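Local coordinates for protein TipC2 (PDB 6DHX) that probably acts as an immunity protein that recognises and neutralises an antibacterial toxin exported by a streptococcal type VII secretion system, at residues 93-98 / 103-108; 117-122 / 156-161. All coordinates share one frame; numbering follows the deposited sequence.

Interaction 1 (93-98 / 103-108)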
loop_
_atom_site.group_PDB
_atom_site.type_symbol
_atom_site.label_atom_id
_atom_site.label_comp_id
_atom_site.label_asym_id
_atom_site.label_seq_id
_atom_site.Cartn_x
_atom_site.Cartn_y
_atom_site.Cartn_z
ATOM N N TYR A 93 -0.251 -0.896 1.571
ATOM C CA TYR A 93 0.269 -2.047 2.286
ATOM C C TYR A 93 -0.850 -3.014 2.624
ATOM O O TYR A 93 -2.039 -2.680 2.626
ATOM C CB TYR A 93 1.051 -1.653 3.555
ATOM C CG TYR A 93 0.253 -1.071 4.698
ATOM C CD1 TYR A 93 -0.063 0.285 4.738
ATOM C CD2 TYR A 93 -0.143 -1.890 5.764
ATOM C CE1 TYR A 93 -0.792 0.822 5.822
ATOM C CE2 TYR A 93 -0.857 -1.382 6.827
ATOM C CZ TYR A 93 -1.187 -0.026 6.861
ATOM O OH TYR A 93 -1.893 0.489 7.954
ATOM N N PHE A 94 -0.443 -4.255 2.889
ATOM C CA PHE A 94 -1.424 -5.239 3.275
ATOM C C PHE A 94 -0.750 -6.255 4.165
ATOM O O PHE A 94 0.488 -6.354 4.217
ATOM C CB PHE A 94 -2.074 -5.921 2.068
ATOM C CG PHE A 94 -1.098 -6.682 1.158
ATOM C CD1 PHE A 94 -0.447 -6.028 0.112
ATOM C CD2 PHE A 94 -0.892 -8.053 1.326
ATOM C CE1 PHE A 94 0.418 -6.722 -0.756
ATOM C CE2 PHE A 94 -0.024 -8.743 0.476
ATOM C CZ PHE A 94 0.609 -8.089 -0.590
ATOM N N GLU A 95 -1.585 -6.971 4.906
ATOM C CA GLU A 95 -1.128 -7.908 5.931
ATOM C C GLU A 95 -1.925 -9.198 5.834
ATOM O O GLU A 95 -3.120 -9.190 5.506
ATOM C CB GLU A 95 -1.260 -7.322 7.366
ATOM C CG GLU A 95 -0.588 -5.945 7.585
ATOM C CD GLU A 95 -0.559 -5.517 9.061
ATOM O OE1 GLU A 95 -1.206 -6.180 9.900
ATOM O OE2 GLU A 95 0.107 -4.500 9.374
ATOM N N LYS A 96 -1.245 -10.306 6.104
ATOM C CA LYS A 96 -1.791 -11.649 5.980
ATOM C C LYS A 96 -1.266 -12.486 7.128
ATOM O O LYS A 96 -0.081 -12.409 7.485
ATOM C CB LYS A 96 -1.387 -12.287 4.645
ATOM C CG LYS A 96 -2.140 -13.575 4.300
ATOM C CD LYS A 96 -1.564 -14.220 3.053
ATOM C CE LYS A 96 -0.584 -15.326 3.421
ATOM N NZ LYS A 96 -1.219 -16.399 4.245
ATOM N N GLU A 97 -2.135 -13.288 7.718
ATOM C CA GLU A 97 -1.641 -14.191 8.741
ATOM C C GLU A 97 -0.810 -15.290 8.070
ATOM O O GLU A 97 -1.198 -15.815 7.021
ATOM C CB GLU A 97 -2.807 -14.777 9.537
ATOM C CG GLU A 97 -2.343 -15.499 10.792
ATOM C CD GLU A 97 -3.403 -16.427 11.376
ATOM O OE1 GLU A 97 -4.379 -16.753 10.656
ATOM O OE2 GLU A 97 -3.243 -16.841 12.550
ATOM N N ILE A 98 0.359 -15.605 8.633
ATOM C CA ILE A 98 1.204 -16.676 8.096
ATOM C C ILE A 98 1.438 -17.798 9.079
ATOM O O ILE A 98 1.861 -18.893 8.663
ATOM C CB ILE A 98 2.552 -16.136 7.576
ATOM C CG1 ILE A 98 3.409 -15.595 8.726
ATOM C CG2 ILE A 98 2.296 -15.063 6.517
ATOM C CD1 ILE A 98 4.811 -15.266 8.285
ATOM N N ARG A 103 1.975 -12.277 11.431
ATOM C CA ARG A 103 1.482 -11.774 10.151
ATOM C C ARG A 103 2.650 -11.244 9.344
ATOM O O ARG A 103 3.619 -10.711 9.901
ATOM C CB ARG A 103 0.426 -10.636 10.314
ATOM C CG ARG A 103 -0.735 -11.004 11.302
ATOM C CD ARG A 103 -1.867 -9.968 11.180
ATOM N NE ARG A 103 -1.428 -8.575 11.351
ATOM C CZ ARG A 103 -1.243 -7.997 12.544
ATOM N NH1 ARG A 103 -1.436 -8.700 13.654
ATOM N NH2 ARG A 103 -0.858 -6.723 12.621
ATOM N N VAL A 104 2.567 -11.400 8.040
ATOM C CA VAL A 104 3.474 -10.717 7.134
ATOM C C VAL A 104 2.814 -9.425 6.674
ATOM O O VAL A 104 1.593 -9.336 6.532
ATOM C CB VAL A 104 3.836 -11.627 5.945
ATOM C CG1 VAL A 104 2.603 -11.819 5.020
ATOM C CG2 VAL A 104 5.003 -11.092 5.182
ATOM N N ARG A 105 3.618 -8.389 6.515
ATOM C CA ARG A 105 3.134 -7.104 6.032
ATOM C C ARG A 105 3.924 -6.790 4.787
ATOM O O ARG A 105 5.153 -6.730 4.840
ATOM C CB ARG A 105 3.357 -6.008 7.060
ATOM C CG ARG A 105 3.129 -6.406 8.489
ATOM C CD ARG A 105 3.658 -5.287 9.400
ATOM N NE ARG A 105 2.697 -4.191 9.608
ATOM C CZ ARG A 105 2.488 -3.151 8.798
ATOM N NH1 ARG A 105 1.589 -2.229 9.136
ATOM N NH2 ARG A 105 3.127 -3.045 7.645
ATOM N N ILE A 106 3.245 -6.581 3.669
ATOM C CA ILE A 106 3.953 -6.213 2.457
ATOM C C ILE A 106 3.650 -4.741 2.207
ATOM O O ILE A 106 2.479 -4.333 2.155
ATOM C CB ILE A 106 3.575 -7.140 1.285
ATOM C CG1 ILE A 106 4.125 -8.545 1.608
ATOM C CG2 ILE A 106 4.206 -6.700 -0.004
ATOM C CD1 ILE A 106 3.677 -9.643 0.622
ATOM N N TRP A 107 4.716 -3.967 2.059
ATOM C CA TRP A 107 4.758 -2.523 2.212
ATOM C C TRP A 107 5.261 -1.934 0.908
ATOM O O TRP A 107 6.386 -2.231 0.487
ATOM C CB TRP A 107 5.749 -2.261 3.351
ATOM C CG TRP A 107 5.901 -0.977 3.879
ATOM C CD1 TRP A 107 6.797 -0.018 3.484
ATOM C CD2 TRP A 107 5.234 -0.465 5.012
ATOM N NE1 TRP A 107 6.710 1.068 4.304
ATOM C CE2 TRP A 107 5.750 0.827 5.250
ATOM C CE3 TRP A 107 4.261 -0.973 5.864
ATOM C CZ2 TRP A 107 5.305 1.631 6.300
ATOM C CZ3 TRP A 107 3.811 -0.167 6.901
ATOM C CH2 TRP A 107 4.335 1.114 7.110
ATOM N N ASN A 108 4.447 -1.100 0.252
ATOM C CA ASN A 108 4.764 -0.709 -1.121
ATOM C C ASN A 108 4.653 0.796 -1.174
ATOM O O ASN A 108 3.535 1.328 -1.213
ATOM C CB ASN A 108 3.811 -1.350 -2.111
ATOM C CG ASN A 108 3.677 -2.852 -1.856
ATOM O OD1 ASN A 108 4.589 -3.604 -2.228
ATOM N ND2 ASN A 108 2.588 -3.286 -1.188
#

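Interaction 2 (117-122 / 156-161)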
loop_
_atom_site.group_PDB
_atom_site.type_symbol
_atom_site.label_atom_id
_atom_site.label_comp_id
_atom_site.label_asym_id
_atom_site.label_seq_id
_atom_site.Cartn_x
_atom_site.Cartn_y
_atom_site.Cartn_z
ATOM N N LEU A 117 8.862 3.185 -6.779
ATOM C CA LEU A 117 8.057 2.287 -5.964
ATOM C C LEU A 117 9.010 1.300 -5.279
ATOM O O LEU A 117 9.696 0.538 -5.962
ATOM C CB LEU A 117 7.085 1.524 -6.844
ATOM C CG LEU A 117 6.256 0.487 -6.101
ATOM C CD1 LEU A 117 5.175 1.196 -5.215
ATOM C CD2 LEU A 117 5.575 -0.417 -7.098
ATOM N N THR A 118 9.016 1.286 -3.958
ATOM C CA THR A 118 9.873 0.402 -3.163
ATOM C C THR A 118 8.985 -0.605 -2.448
ATOM O O THR A 118 8.110 -0.221 -1.663
ATOM C CB THR A 118 10.713 1.228 -2.182
ATOM O OG1 THR A 118 11.505 2.184 -2.911
ATOM C CG2 THR A 118 11.660 0.346 -1.357
ATOM N N LYS A 119 9.201 -1.904 -2.724
ATOM C CA LYS A 119 8.392 -2.976 -2.163
ATOM C C LYS A 119 9.239 -3.610 -1.074
ATOM O O LYS A 119 10.419 -3.898 -1.306
ATOM C CB LYS A 119 8.005 -4.010 -3.234
ATOM C CG LYS A 119 7.158 -3.410 -4.364
ATOM C CD LYS A 119 7.214 -4.042 -5.769
ATOM C CE LYS A 119 6.663 -5.421 -5.842
ATOM N NZ LYS A 119 6.676 -5.880 -7.277
ATOM N N SER A 120 8.679 -3.757 0.121
ATOM C CA SER A 120 9.456 -4.329 1.220
ATOM C C SER A 120 8.535 -5.217 2.067
ATOM O O SER A 120 7.300 -5.248 1.876
ATOM C CB SER A 120 10.129 -3.195 2.014
ATOM O OG SER A 120 9.185 -2.490 2.774
ATOM N N VAL A 121 9.141 -5.983 2.976
ATOM C CA VAL A 121 8.438 -6.993 3.773
ATOM C C VAL A 121 8.764 -6.792 5.244
ATOM O O VAL A 121 9.947 -6.662 5.615
ATOM C CB VAL A 121 8.847 -8.428 3.392
ATOM C CG1 VAL A 121 7.879 -9.357 3.992
ATOM C CG2 VAL A 121 8.892 -8.622 1.946
ATOM N N LYS A 122 7.737 -6.840 6.079
ATOM C CA LYS A 122 7.863 -6.731 7.522
ATOM C C LYS A 122 7.062 -7.855 8.171
ATOM O O LYS A 122 6.260 -8.547 7.521
ATOM C CB LYS A 122 7.345 -5.359 8.008
ATOM C CG LYS A 122 8.072 -4.135 7.421
ATOM C CD LYS A 122 7.391 -2.848 7.927
ATOM C CE LYS A 122 7.896 -1.564 7.230
ATOM N NZ LYS A 122 8.925 -1.866 6.226
ATOM N N ALA A 156 3.443 -13.475 -5.619
ATOM C CA ALA A 156 2.051 -13.838 -5.851
ATOM C C ALA A 156 1.105 -13.016 -4.967
ATOM O O ALA A 156 0.034 -12.613 -5.430
ATOM C CB ALA A 156 1.849 -15.341 -5.635
ATOM N N HIS A 157 1.475 -12.776 -3.698
ATOM C CA HIS A 157 0.659 -11.950 -2.805
ATOM C C HIS A 157 0.560 -10.521 -3.331
ATOM O O HIS A 157 -0.527 -9.919 -3.351
ATOM C CB HIS A 157 1.241 -11.947 -1.379
ATOM C CG HIS A 157 1.087 -13.259 -0.660
ATOM N ND1 HIS A 157 -0.126 -13.891 -0.524
ATOM C CD2 HIS A 157 1.998 -14.056 -0.052
ATOM C CE1 HIS A 157 0.042 -15.034 0.122
ATOM N NE2 HIS A 157 1.321 -15.154 0.431
ATOM N N TYR A 158 1.684 -9.978 -3.785
ATOM C CA TYR A 158 1.697 -8.630 -4.352
ATOM C C TYR A 158 0.801 -8.552 -5.589
ATOM O O TYR A 158 -0.011 -7.629 -5.733
ATOM C CB TYR A 158 3.149 -8.243 -4.698
ATOM C CG TYR A 158 3.187 -6.883 -5.330
ATOM C CD1 TYR A 158 3.302 -5.752 -4.532
ATOM C CD2 TYR A 158 3.087 -6.729 -6.708
ATOM C CE1 TYR A 158 3.319 -4.485 -5.081
ATOM C CE2 TYR A 158 3.080 -5.441 -7.297
ATOM C CZ TYR A 158 3.210 -4.325 -6.459
ATOM O OH TYR A 158 3.219 -3.053 -6.994
ATOM N N GLU A 159 0.922 -9.537 -6.486
ATOM C CA GLU A 159 0.084 -9.561 -7.686
ATOM C C GLU A 159 -1.392 -9.629 -7.305
ATOM O O GLU A 159 -2.224 -8.930 -7.884
ATOM C CB GLU A 159 0.475 -10.742 -8.577
ATOM C CG GLU A 159 -0.493 -11.051 -9.726
ATOM C CD GLU A 159 -0.554 -9.958 -10.786
ATOM O OE1 GLU A 159 0.406 -9.160 -10.918
ATOM O OE2 GLU A 159 -1.564 -9.929 -11.530
ATOM N N LYS A 160 -1.720 -10.461 -6.325
ATOM C CA LYS A 160 -3.119 -10.663 -5.963
ATOM C C LYS A 160 -3.738 -9.419 -5.322
ATOM O O LYS A 160 -4.876 -9.048 -5.642
ATOM C CB LYS A 160 -3.207 -11.849 -5.010
ATOM C CG LYS A 160 -4.649 -12.208 -4.639
ATOM C CD LYS A 160 -4.591 -13.434 -3.701
ATOM C CE LYS A 160 -5.912 -13.651 -2.978
ATOM N NZ LYS A 160 -7.044 -13.766 -3.932
ATOM N N ILE A 161 -3.021 -8.786 -4.399
ATOM C CA ILE A 161 -3.600 -7.683 -3.644
ATOM C C ILE A 161 -3.322 -6.348 -4.296
ATOM O O ILE A 161 -4.231 -5.513 -4.401
ATOM C CB ILE A 161 -3.092 -7.688 -2.187
ATOM C CG1 ILE A 161 -3.464 -9.012 -1.503
ATOM C CG2 ILE A 161 -3.629 -6.421 -1.434
ATOM C CD1 ILE A 161 -4.989 -9.310 -1.471
#

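Interaction 1 (93-98 / 103-108)
The two strands of an antiparallel beta hairpin, 89-99 and 102-111, pair here, Phe94 with Ile106 and Lys96 with Val104 as hydrogen-bonded pairs. Each pair closes a two-bond ring: Phe94 N donates to Ile106 O at 3.0 Å, and Ile106 N donates back to Phe94 O; Lys96 and Val104 repeat the exchange. Between these rings, at the non-hydrogen-bonded pair Glu95–Arg105, the backbones close to 4.3 Å between the CA atoms.

Glu95 is the polar centre of the face it shares with Tyr93, Glu97, Arg103, Arg105 and Trp107. Arg103 grips it side-on, NE and NH2 both donating to Glu95 OE1, each at 2.8 Å. The oxygen lies near the guanidinium plane, whereas the two nitrogens approach it from one face of the carboxylate, NH2 on the syn side and NE on the anti side. A bend at chi3 (-54°) folds the guanidinium of Arg103 back to this oxygen. Glu95 OE2 lies over one face of the Arg105 guanidinium in a second salt bridge, to NE, though its exact position is less certain; the carboxylate and guanidinium planes are turned 70° apart. Arg103 also bridges to Glu126 and Asp131, so the network extends beyond the hairpin, which forms the middle of a larger mixed sheet, strand 74-82 flanking one side and strand 116-127 the other.

Further along this face, the Tyr93 ring runs beside the Arg105 guanidinium, CE2 to NH1 3.5 Å, and lies obliquely against the Trp107 indole; its OH bonds to Lys76. On the reverse face, Phe94 CG sits between its backbone N and carbonyl carbon (chi1 61°), which lays the ring over Ile106, whose CB makes a CH-pi contact 4.0 Å from the ring centroid. Near the turn, Ile98 CG2 packs across Val104 CG1 at 3.6 Å.

Interaction 2 (117-122 / 156-161)
A lysine–tyrosine cation-pi contact joins strand residues 117-122 to helix residues 156-161, with Lys119 laid over one face of the Tyr158 ring. The ammonium NZ of Lys119 stands 3.8 Å from the ring centroid of Tyr158, 17° off the normal. Its methylene neighbour adds a CH-pi contact: Lys119 CE lies 3.5 Å from the same centroid and almost directly above it. The two side chains cross at about a right angle, and a bend at chi3 (66°) in Lys119 carries CE and NZ over the ring, CE toward the CD1–CE1 side and NZ toward CD2 and CE2. The pi cloud would be expected to offset part of the cost of burying this lysine.

Beyond this, van der Waals contact is slight: Leu117 CD2 meets Tyr158 OH at 3.5 Å, the two side chains coming from opposite directions; that hydroxyl is hydrogen-bonded to Tyr183. No hydrogen bond links the two segments.

Tyr158 thus reaches from helix 151-173 to a strand whose backbone stays well apart, Lys119 CA lying 9.0 Å from Tyr158 CA. Asn108 of strand 102-111 packs against both partners, Trp192 touches Lys119, and strand 187-190 runs parallel to strand 116-127 at its other edge.

From the N terminus, the chain first closes interaction 1, a tight hairpin with four residues between segments 93-98 and 103-108. Only after it is complete does interaction 2 open, its 33 intervening residues carrying the rest of strand 116-127, strand 130-134 and helix 137-146 before helix 151-173 returns across the sheet. The two loops therefore follow in series, neither nesting nor crossing. They still adjoin in space, because strands 102-111 and 116-127 are neighbours: Trp107 O and Ser120 N, and Arg105 N and Lys122 O, are probably hydrogen-bonded. Together, they tie the hairpin and the next strand to helix 151-173.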